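Local coordinates for protein neural-cadherin (Drosophila melanogaster, PDB 3UBF) that mediates calcium-dependent homophilic cell adhesion as a transmembrane cadherin, of which this piece is a run of three consecutive extracellular cadherin domains, at residues Asn108-Met113 and Gln213-Ser218; Lys209-Phe214 and Gly297-Ser302; Ile246-Lys251 and Val290-Asp295. All blocks are in the same frame, centred on the assembly; numbering follows the deposited sequence.

Contact 1. Residues Asn108-Met113 and Gln213-Ser218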
loop_
_atom_site.group_PDB
_atom_site.type_symbol
_atom_site.label_atom_id
_atom_site.label_comp_id
_atom_site.label_asym_id
_atom_site.label_seq_id
_atom_site.Cartn_x
_atom_site.Cartn_y
_atom_site.Cartn_z
ATOM N N ASN A 108 5.722 -4.272 -3.162
ATOM C CA ASN A 108 6.808 -4.624 -4.106
ATOM C C ASN A 108 7.330 -3.419 -4.877
ATOM O O ASN A 108 6.555 -2.664 -5.474
ATOM C CB ASN A 108 6.353 -5.687 -5.093
ATOM C CG ASN A 108 6.046 -6.998 -4.418
ATOM O OD1 ASN A 108 4.889 -7.276 -4.090
ATOM N ND2 ASN A 108 7.078 -7.805 -4.174
ATOM N N ARG A 109 8.642 -3.219 -4.835
ATOM C CA ARG A 109 9.270 -2.197 -5.657
ATOM C C ARG A 109 10.496 -2.780 -6.366
ATOM O O ARG A 109 11.150 -3.670 -5.820
ATOM C CB ARG A 109 9.601 -0.940 -4.839
ATOM C CG ARG A 109 8.370 -0.139 -4.319
ATOM C CD ARG A 109 7.498 0.428 -5.453
ATOM N NE ARG A 109 6.363 1.225 -4.967
ATOM C CZ ARG A 109 5.173 0.718 -4.628
ATOM N NH1 ARG A 109 4.938 -0.575 -4.712
ATOM N NH2 ARG A 109 4.206 1.499 -4.197
ATOM N N PRO A 110 10.790 -2.316 -7.603
ATOM C CA PRO A 110 10.054 -1.332 -8.406
ATOM C C PRO A 110 8.785 -1.929 -8.968
ATOM O O PRO A 110 8.630 -3.154 -8.971
ATOM C CB PRO A 110 11.006 -1.046 -9.569
ATOM C CG PRO A 110 12.339 -1.595 -9.136
ATOM C CD PRO A 110 12.004 -2.768 -8.300
ATOM N N LEU A 111 7.879 -1.068 -9.414
ATOM C CA LEU A 111 6.740 -1.492 -10.205
ATOM C C LEU A 111 6.980 -1.000 -11.621
ATOM O O LEU A 111 7.583 0.068 -11.805
ATOM C CB LEU A 111 5.427 -0.930 -9.636
ATOM C CG LEU A 111 4.998 -1.546 -8.291
ATOM C CD1 LEU A 111 3.766 -0.832 -7.765
ATOM C CD2 LEU A 111 4.757 -3.047 -8.370
ATOM N N PRO A 112 6.534 -1.769 -12.634
ATOM C CA PRO A 112 5.828 -3.054 -12.544
ATOM C C PRO A 112 6.702 -4.185 -12.007
ATOM O O PRO A 112 7.938 -4.137 -12.108
ATOM C CB PRO A 112 5.434 -3.352 -13.999
ATOM C CG PRO A 112 5.525 -2.045 -14.707
ATOM C CD PRO A 112 6.645 -1.314 -14.031
ATOM N N MET A 113 6.043 -5.184 -11.439
ATOM C CA MET A 113 6.693 -6.344 -10.869
ATOM C C MET A 113 7.538 -7.094 -11.886
ATOM O O MET A 113 7.038 -7.533 -12.922
ATOM C CB MET A 113 5.639 -7.271 -10.278
ATOM C CG MET A 113 5.054 -6.780 -8.962
ATOM S SD MET A 113 3.625 -7.767 -8.479
ATOM C CE MET A 113 3.101 -6.815 -7.055
ATOM N N GLN A 213 16.131 -2.575 -13.848
ATOM C CA GLN A 213 14.925 -1.784 -13.711
ATOM C C GLN A 213 15.168 -0.698 -12.679
ATOM O O GLN A 213 15.648 -0.958 -11.563
ATOM C CB GLN A 213 13.747 -2.651 -13.289
ATOM C CG GLN A 213 12.420 -1.915 -13.201
ATOM C CD GLN A 213 11.298 -2.824 -12.746
ATOM O OE1 GLN A 213 11.540 -3.874 -12.149
ATOM N NE2 GLN A 213 10.067 -2.436 -13.028
ATOM N N PHE A 214 14.833 0.526 -13.069
ATOM C CA PHE A 214 14.952 1.660 -12.185
ATOM C C PHE A 214 13.870 1.585 -11.125
ATOM O O PHE A 214 12.794 1.041 -11.373
ATOM C CB PHE A 214 14.869 2.961 -12.980
ATOM C CG PHE A 214 16.140 3.311 -13.698
ATOM C CD1 PHE A 214 16.261 3.098 -15.066
ATOM C CD2 PHE A 214 17.220 3.858 -13.005
ATOM C CE1 PHE A 214 17.448 3.424 -15.749
ATOM C CE2 PHE A 214 18.424 4.184 -13.678
ATOM C CZ PHE A 214 18.535 3.973 -15.050
ATOM N N TYR A 215 14.165 2.115 -9.940
ATOM C CA TYR A 215 13.210 2.111 -8.821
ATOM C C TYR A 215 12.061 3.099 -8.997
ATOM O O TYR A 215 11.067 3.034 -8.281
ATOM C CB TYR A 215 13.930 2.272 -7.476
ATOM C CG TYR A 215 14.357 0.935 -6.928
ATOM C CD1 TYR A 215 15.635 0.430 -7.179
ATOM C CD2 TYR A 215 13.465 0.142 -6.199
ATOM C CE1 TYR A 215 16.018 -0.806 -6.704
ATOM C CE2 TYR A 215 13.839 -1.093 -5.719
ATOM C CZ TYR A 215 15.119 -1.568 -5.979
ATOM O OH TYR A 215 15.504 -2.811 -5.506
ATOM N N MET A 216 12.195 4.001 -9.966
ATOM C CA MET A 216 11.077 4.842 -10.410
ATOM C C MET A 216 11.012 4.825 -11.949
ATOM O O MET A 216 12.062 4.809 -12.610
ATOM C CB MET A 216 11.260 6.285 -9.944
ATOM C CG MET A 216 11.761 6.437 -8.532
ATOM S SD MET A 216 10.572 7.202 -7.481
ATOM C CE MET A 216 10.209 8.689 -8.421
ATOM N N PRO A 217 9.791 4.855 -12.527
ATOM C CA PRO A 217 9.672 4.865 -13.977
ATOM C C PRO A 217 10.125 6.191 -14.598
ATOM O O PRO A 217 10.457 6.233 -15.787
ATOM C CB PRO A 217 8.183 4.636 -14.198
ATOM C CG PRO A 217 7.552 5.233 -13.002
ATOM C CD PRO A 217 8.471 4.912 -11.875
ATOM N N SER A 218 10.116 7.261 -13.807
ATOM C CA SER A 218 10.763 8.521 -14.176
ATOM C C SER A 218 11.174 9.289 -12.933
ATOM O O SER A 218 10.649 9.069 -11.850
ATOM C CB SER A 218 9.883 9.385 -15.094
ATOM O OG SER A 218 8.729 9.876 -14.429
HETATM O O HOH W 1 10.254 -5.131 -10.422
HETATM O O HOH W 2 8.577 1.702 -9.307
#
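Pro110 lies between Gln213 and Tyr215 and makes most of the side-chain contact. Its CG sits over one face of the Tyr215 ring, 3.8 Å from the centroid and displaced toward the rim, in a CH-pi contact; CD of Pro110 meets CE2 of Tyr215 at 3.6 Å. On the Gln213 side, CB of Pro110 lies 3.7 Å from the amide carbon CD of Gln213 and also touches the carbonyl oxygen of Phe214. The direct hydrogen bond is made by Gln213, whose NE2 donates to Pro112 O at 2.9 Å. This bond is nearly straight (174° at the hydrogen), lies in the amide plane, and reaches the acceptor in the carbonyl plane on a lone pair. The reach comes from a fully extended side chain, with CG anti to the backbone N (chi1 -177°) and CD likewise extended, which carries the amide past Pro110 to the next proline.

Water extends the polar contact. Water 2 accepts from Leu111 N at 2.9 Å and donates to Tyr215 O at 3.0 Å, bridging the two backbones. Water 1 lies between Pro110 O, 2.9 Å away, and Gln213 OE1, with more acceptors in reach than it has protons.

Pro110 and Pro112 both follow cis peptide bonds, and these shape the loop that meets Gln213. Behind it, NH1 of Arg109 binds Asn108 O, with the acceptor in the guanidinium plane, and also Phe106 O, while the amide of Asn108 is held by Gln131 N and Thr129 O of strand 126-133. The loop connects strands 105-106 and 113-117 of the second domain in this piece. Opposite it, Gln213 and Tyr215 pair through their backbones with Lys239 and Lys237 of strand 232-239 in the third, making this a direct interdomain junction, consistent with a calcium-free linker.

Contact 2. Residues Lys209-Phe214 and Gly297-Ser302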
loop_
_atom_site.group_PDB
_atom_site.type_symbol
_atom_site.label_atom_id
_atom_site.label_comp_id
_atom_site.label_asym_id
_atom_site.label_seq_id
_atom_site.Cartn_x
_atom_site.Cartn_y
_atom_site.Cartn_z
ATOM N N LYS A 209 17.900 -13.954 -17.738
ATOM C CA LYS A 209 18.371 -12.601 -17.472
ATOM C C LYS A 209 17.476 -11.577 -18.156
ATOM O O LYS A 209 16.791 -11.893 -19.136
ATOM C CB LYS A 209 19.841 -12.432 -17.898
ATOM C CG LYS A 209 20.087 -12.698 -19.388
ATOM C CD LYS A 209 21.570 -12.715 -19.729
ATOM C CE LYS A 209 21.772 -12.876 -21.227
ATOM N NZ LYS A 209 23.166 -12.552 -21.661
ATOM N N ARG A 210 17.480 -10.358 -17.617
ATOM C CA ARG A 210 16.743 -9.228 -18.182
ATOM C C ARG A 210 17.483 -7.972 -17.747
ATOM O O ARG A 210 18.353 -8.034 -16.884
ATOM C CB ARG A 210 15.297 -9.207 -17.677
ATOM C CG ARG A 210 15.171 -8.775 -16.209
ATOM C CD ARG A 210 13.756 -8.925 -15.641
ATOM N NE ARG A 210 12.786 -8.177 -16.429
ATOM C CZ ARG A 210 11.498 -8.485 -16.538
ATOM N NH1 ARG A 210 10.697 -7.724 -17.300
ATOM N NH2 ARG A 210 11.012 -9.545 -15.889
ATOM N N ALA A 211 17.118 -6.831 -18.324
ATOM C CA ALA A 211 17.836 -5.589 -18.096
ATOM C C ALA A 211 17.474 -4.966 -16.760
ATOM O O ALA A 211 16.418 -5.269 -16.206
ATOM C CB ALA A 211 17.564 -4.621 -19.235
ATOM N N PRO A 212 18.340 -4.080 -16.240
ATOM C CA PRO A 212 18.090 -3.434 -14.960
ATOM C C PRO A 212 16.780 -2.684 -15.006
ATOM O O PRO A 212 16.366 -2.233 -16.086
ATOM C CB PRO A 212 19.229 -2.410 -14.846
ATOM C CG PRO A 212 20.250 -2.839 -15.797
ATOM C CD PRO A 212 19.517 -3.501 -16.909
ATOM N N GLN A 213 16.131 -2.575 -13.848
ATOM C CA GLN A 213 14.925 -1.784 -13.711
ATOM C C GLN A 213 15.168 -0.698 -12.679
ATOM O O GLN A 213 15.648 -0.958 -11.563
ATOM C CB GLN A 213 13.747 -2.651 -13.289
ATOM C CG GLN A 213 12.420 -1.915 -13.201
ATOM C CD GLN A 213 11.298 -2.824 -12.746
ATOM O OE1 GLN A 213 11.540 -3.874 -12.149
ATOM N NE2 GLN A 213 10.067 -2.436 -13.028
ATOM N N PHE A 214 14.833 0.526 -13.069
ATOM C CA PHE A 214 14.952 1.660 -12.185
ATOM C C PHE A 214 13.870 1.585 -11.125
ATOM O O PHE A 214 12.794 1.041 -11.373
ATOM C CB PHE A 214 14.869 2.961 -12.980
ATOM C CG PHE A 214 16.140 3.311 -13.698
ATOM C CD1 PHE A 214 16.261 3.098 -15.066
ATOM C CD2 PHE A 214 17.220 3.858 -13.005
ATOM C CE1 PHE A 214 17.448 3.424 -15.749
ATOM C CE2 PHE A 214 18.424 4.184 -13.678
ATOM C CZ PHE A 214 18.535 3.973 -15.050
ATOM N N GLY A 297 27.594 -7.781 -18.816
ATOM C CA GLY A 297 27.495 -8.056 -20.249
ATOM C C GLY A 297 26.279 -7.361 -20.846
ATOM O O GLY A 297 25.135 -7.725 -20.546
ATOM N N GLY A 298 26.528 -6.334 -21.657
ATOM C CA GLY A 298 25.483 -5.719 -22.480
ATOM C C GLY A 298 24.445 -4.837 -21.811
ATOM O O GLY A 298 24.473 -3.612 -21.998
ATOM N N PHE A 299 23.548 -5.453 -21.032
ATOM C CA PHE A 299 22.294 -4.810 -20.584
ATOM C C PHE A 299 22.384 -3.377 -20.095
ATOM O O PHE A 299 23.144 -3.062 -19.176
ATOM C CB PHE A 299 21.564 -5.645 -19.528
ATOM C CG PHE A 299 20.816 -6.815 -20.094
ATOM C CD1 PHE A 299 20.039 -6.674 -21.248
ATOM C CD2 PHE A 299 20.875 -8.055 -19.474
ATOM C CE1 PHE A 299 19.351 -7.752 -21.783
ATOM C CE2 PHE A 299 20.190 -9.141 -19.998
ATOM C CZ PHE A 299 19.427 -8.992 -21.161
ATOM N N SER A 300 21.599 -2.513 -20.724
ATOM C CA SER A 300 21.399 -1.174 -20.209
ATOM C C SER A 300 19.926 -0.770 -20.263
ATOM O O SER A 300 19.162 -1.262 -21.100
ATOM C CB SER A 300 22.292 -0.157 -20.922
ATOM O OG SER A 300 21.997 -0.115 -22.297
ATOM N N THR A 301 19.542 0.100 -19.333
ATOM C CA THR A 301 18.211 0.671 -19.290
ATOM C C THR A 301 18.339 2.170 -19.067
ATOM O O THR A 301 19.221 2.616 -18.327
ATOM C CB THR A 301 17.364 0.050 -18.163
ATOM O OG1 THR A 301 17.304 -1.370 -18.350
ATOM C CG2 THR A 301 15.946 0.625 -18.149
ATOM N N SER A 302 17.459 2.938 -19.709
ATOM C CA SER A 302 17.408 4.379 -19.501
ATOM C C SER A 302 16.123 4.865 -18.836
ATOM O O SER A 302 15.089 4.206 -18.883
ATOM C CB SER A 302 17.646 5.106 -20.817
ATOM O OG SER A 302 19.029 5.083 -21.113
HETATM O O HOH W 3 23.884 -9.724 -19.861
#
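The Phe299 ring carries the backbone of Arg210 and Ala211 on one face, with Ala211 N 3.9 Å above its plane over the centre and Arg210 C nearer the rim. Lys209 meets the same ring at its edge, where CG comes within 3.6 Å of CE2. The Phe214 ring turns its edge to the strand, so that CE1 lies 3.2 Å from Thr301 O, near the ring plane, with Ser302 N also at the edge.

Between the two rings, Thr301 OG1 donates to Pro212 O at 2.6 Å, tilted 18° from the carbonyl plane. With OG1 anti to its own carbonyl carbon (chi1 -57°), the hydroxyl faces the linker and also touches Ala211 CB at 3.4 Å, while the methyl CG2 is directed toward Phe214 CD1, 4.0 Å away.

The two backbones run in nearly the same direction, 20° apart. Arg210 points the other way, its guanidinium bonding Ala115 O and Ser204 OG of the preceding domain. Pro212 and Phe299 both pack on Glu294 of strand 285-294, whereas Phe214 reaches Ile236 and Ala238 of strand 232-239, placing the linker where the two sheets of the third domain meet.

Contact 3. Residues Ile246-Lys251 and Val290-Asp295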
loop_
_atom_site.group_PDB
_atom_site.type_symbol
_atom_site.label_atom_id
_atom_site.label_comp_id
_atom_site.label_asym_id
_atom_site.label_seq_id
_atom_site.Cartn_x
_atom_site.Cartn_y
_atom_site.Cartn_z
ATOM N N ILE A 246 26.078 -2.106 -11.177
ATOM C CA ILE A 246 25.436 -1.118 -12.044
ATOM C C ILE A 246 26.301 0.135 -12.213
ATOM O O ILE A 246 26.711 0.751 -11.225
ATOM C CB ILE A 246 24.061 -0.705 -11.492
ATOM C CG1 ILE A 246 23.119 -1.913 -11.403
ATOM C CG2 ILE A 246 23.446 0.436 -12.342
ATOM C CD1 ILE A 246 22.360 -2.201 -12.675
ATOM N N ARG A 247 26.582 0.494 -13.464
ATOM C CA ARG A 247 27.230 1.762 -13.792
ATOM C C ARG A 247 26.206 2.761 -14.353
ATOM O O ARG A 247 25.517 2.470 -15.333
ATOM C CB ARG A 247 28.374 1.556 -14.785
ATOM C CG ARG A 247 29.042 2.867 -15.221
ATOM C CD ARG A 247 30.374 2.628 -15.919
ATOM N NE ARG A 247 31.393 3.581 -15.471
ATOM C CZ ARG A 247 32.185 3.393 -14.411
ATOM N NH1 ARG A 247 32.078 2.287 -13.675
ATOM N NH2 ARG A 247 33.086 4.313 -14.081
ATOM N N TYR A 248 26.110 3.929 -13.723
ATOM C CA TYR A 248 25.157 4.956 -14.140
ATOM C C TYR A 248 25.837 6.009 -14.988
ATOM O O TYR A 248 26.937 6.461 -14.654
ATOM C CB TYR A 248 24.509 5.641 -12.929
ATOM C CG TYR A 248 23.807 4.705 -11.994
ATOM C CD1 TYR A 248 24.442 4.235 -10.855
ATOM C CD2 TYR A 248 22.506 4.278 -12.255
ATOM C CE1 TYR A 248 23.799 3.363 -9.991
ATOM C CE2 TYR A 248 21.850 3.406 -11.407
ATOM C CZ TYR A 248 22.505 2.950 -10.274
ATOM O OH TYR A 248 21.869 2.081 -9.422
ATOM N N THR A 249 25.193 6.386 -16.093
ATOM C CA THR A 249 25.619 7.559 -16.851
ATOM C C THR A 249 24.467 8.515 -17.055
ATOM O O THR A 249 23.300 8.164 -16.847
ATOM C CB THR A 249 26.271 7.228 -18.213
ATOM O OG1 THR A 249 25.354 6.496 -19.035
ATOM C CG2 THR A 249 27.576 6.458 -18.032
ATOM N N LEU A 250 24.816 9.728 -17.472
ATOM C CA LEU A 250 23.888 10.845 -17.542
ATOM C C LEU A 250 24.185 11.691 -18.766
ATOM O O LEU A 250 25.291 12.214 -18.918
ATOM C CB LEU A 250 24.021 11.694 -16.281
ATOM C CG LEU A 250 23.093 12.897 -16.124
ATOM C CD1 LEU A 250 22.576 12.985 -14.705
ATOM C CD2 LEU A 250 23.804 14.188 -16.535
ATOM N N LYS A 251 23.201 11.819 -19.648
ATOM C CA LYS A 251 23.332 12.739 -20.772
ATOM C C LYS A 251 22.190 13.753 -20.788
ATOM O O LYS A 251 21.094 13.472 -20.305
ATOM C CB LYS A 251 23.458 11.992 -22.106
ATOM C CG LYS A 251 22.152 11.478 -22.682
ATOM C CD LYS A 251 22.353 10.900 -24.091
ATOM C CE LYS A 251 21.193 9.981 -24.467
ATOM N NZ LYS A 251 20.958 8.952 -23.396
ATOM N N VAL A 290 19.235 9.311 -17.628
ATOM C CA VAL A 290 20.149 8.459 -16.886
ATOM C C VAL A 290 20.123 7.047 -17.462
ATOM O O VAL A 290 19.053 6.472 -17.713
ATOM C CB VAL A 290 19.837 8.439 -15.371
ATOM C CG1 VAL A 290 20.822 7.502 -14.634
ATOM C CG2 VAL A 290 19.908 9.858 -14.796
ATOM N N THR A 291 21.309 6.498 -17.682
ATOM C CA THR A 291 21.429 5.121 -18.127
ATOM C C THR A 291 22.050 4.272 -17.027
ATOM O O THR A 291 23.024 4.685 -16.402
ATOM C CB THR A 291 22.234 5.037 -19.422
ATOM O OG1 THR A 291 21.610 5.878 -20.395
ATOM C CG2 THR A 291 22.287 3.595 -19.963
ATOM N N ALA A 292 21.441 3.110 -16.773
ATOM C CA ALA A 292 22.017 2.077 -15.908
ATOM C C ALA A 292 22.618 0.967 -16.765
ATOM O O ALA A 292 21.923 0.345 -17.560
ATOM C CB ALA A 292 20.971 1.502 -14.964
ATOM N N THR A 293 23.906 0.712 -16.584
ATOM C CA THR A 293 24.607 -0.277 -17.383
ATOM C C THR A 293 25.202 -1.356 -16.500
ATOM O O THR A 293 25.896 -1.064 -15.533
ATOM C CB THR A 293 25.709 0.395 -18.213
ATOM O OG1 THR A 293 25.128 1.472 -18.958
ATOM C CG2 THR A 293 26.362 -0.586 -19.172
ATOM N N GLU A 294 24.898 -2.606 -16.835
ATOM C CA GLU A 294 25.547 -3.759 -16.224
ATOM C C GLU A 294 26.823 -4.047 -16.985
ATOM O O GLU A 294 26.823 -4.060 -18.214
ATOM C CB GLU A 294 24.637 -4.985 -16.280
ATOM C CG GLU A 294 23.446 -4.928 -15.336
ATOM C CD GLU A 294 22.681 -6.244 -15.255
ATOM O OE1 GLU A 294 22.782 -7.071 -16.189
ATOM O OE2 GLU A 294 21.963 -6.442 -14.249
ATOM N N ASP A 295 27.919 -4.254 -16.262
ATOM C CA ASP A 295 29.137 -4.796 -16.881
ATOM C C ASP A 295 29.046 -6.310 -16.762
ATOM O O ASP A 295 30.036 -7.025 -16.950
ATOM C CB ASP A 295 30.406 -4.272 -16.204
ATOM C CG ASP A 295 31.343 -3.564 -17.181
ATOM O OD1 ASP A 295 31.012 -2.422 -17.586
ATOM O OD2 ASP A 295 32.408 -4.132 -17.525
HETATM O O HOH W 4 22.215 8.373 -20.566
#
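Arg247 and Thr293 form one antiparallel hydrogen-bonded pair, and Thr249 and Thr291 the next. Arg247 N donates to Thr293 O at 2.7 Å, almost straight (175°), and Thr293 N returns the bond to Arg247 O. Thr249 N binds Thr291 O at 2.8 Å, with Thr291 N to Thr249 O completing the second pair of bonds. Weaker CA-H...O contacts fill the intervals, the shortest from Tyr248 CA to Thr291 O at 3.1 Å. The strand axes approach to 4.4 Å, with their directions 154° apart.

Apolar contacts gather on the face bearing Ile246, Tyr248, Leu250, Val290 and Ala292. Ala292 CB is met by Ile246 CG2 at 3.8 Å and by Tyr248 CE2 at 4.1 Å. Ile246 CG1 lies beside the backbone N (chi1 -61°), which leaves CG2 anti to that N and over one face of the Tyr248 ring, toward its rim. Farther along, Leu250 CD1 touches Val290 CG2.

Polar side chains occupy the other face. Those of Thr249 and Thr291 lie side by side, pointing the same way, with Thr249 OG1 3.5 Å from Thr291 CB. Thr291 OG1 binds water 4 at 2.6 Å, shared with Lys251 NZ, and is further held by Ser302 OG.

The alternation gives the sheet an apolar inner side and a largely polar outer one, as in the Greek-key sandwich of cadherin domains. Two polar atoms on the inner side have partners: Tyr248 OH bonds Ala238 N in the opposing sheet, so a hydrogen bond joins the layers as well as apolar contact, and Glu294 OE2 bonds Ser240 OG in the loop after strand 232-239.

From the N terminus, contact 1 opens in the loop between strands 105-106 and 113-117 and closes about 100 residues later, spanning the second domain in this piece and joining it to the start of the third. Contact 2 opens at 209-214, overlapping the closing segment of contact 1 at Gln213 and Phe214, and closes at 297-302, so that the linker is fastened to the domain it enters. Contact 3 opens and closes within that span, pairing strands 246-253 and 285-294. Strand 300-310 then lies beside 285-294, uniting contacts 2 and 3 in one sheet. Phe214 joins all three, its CZ packing 3.5 Å from Ala292 CB.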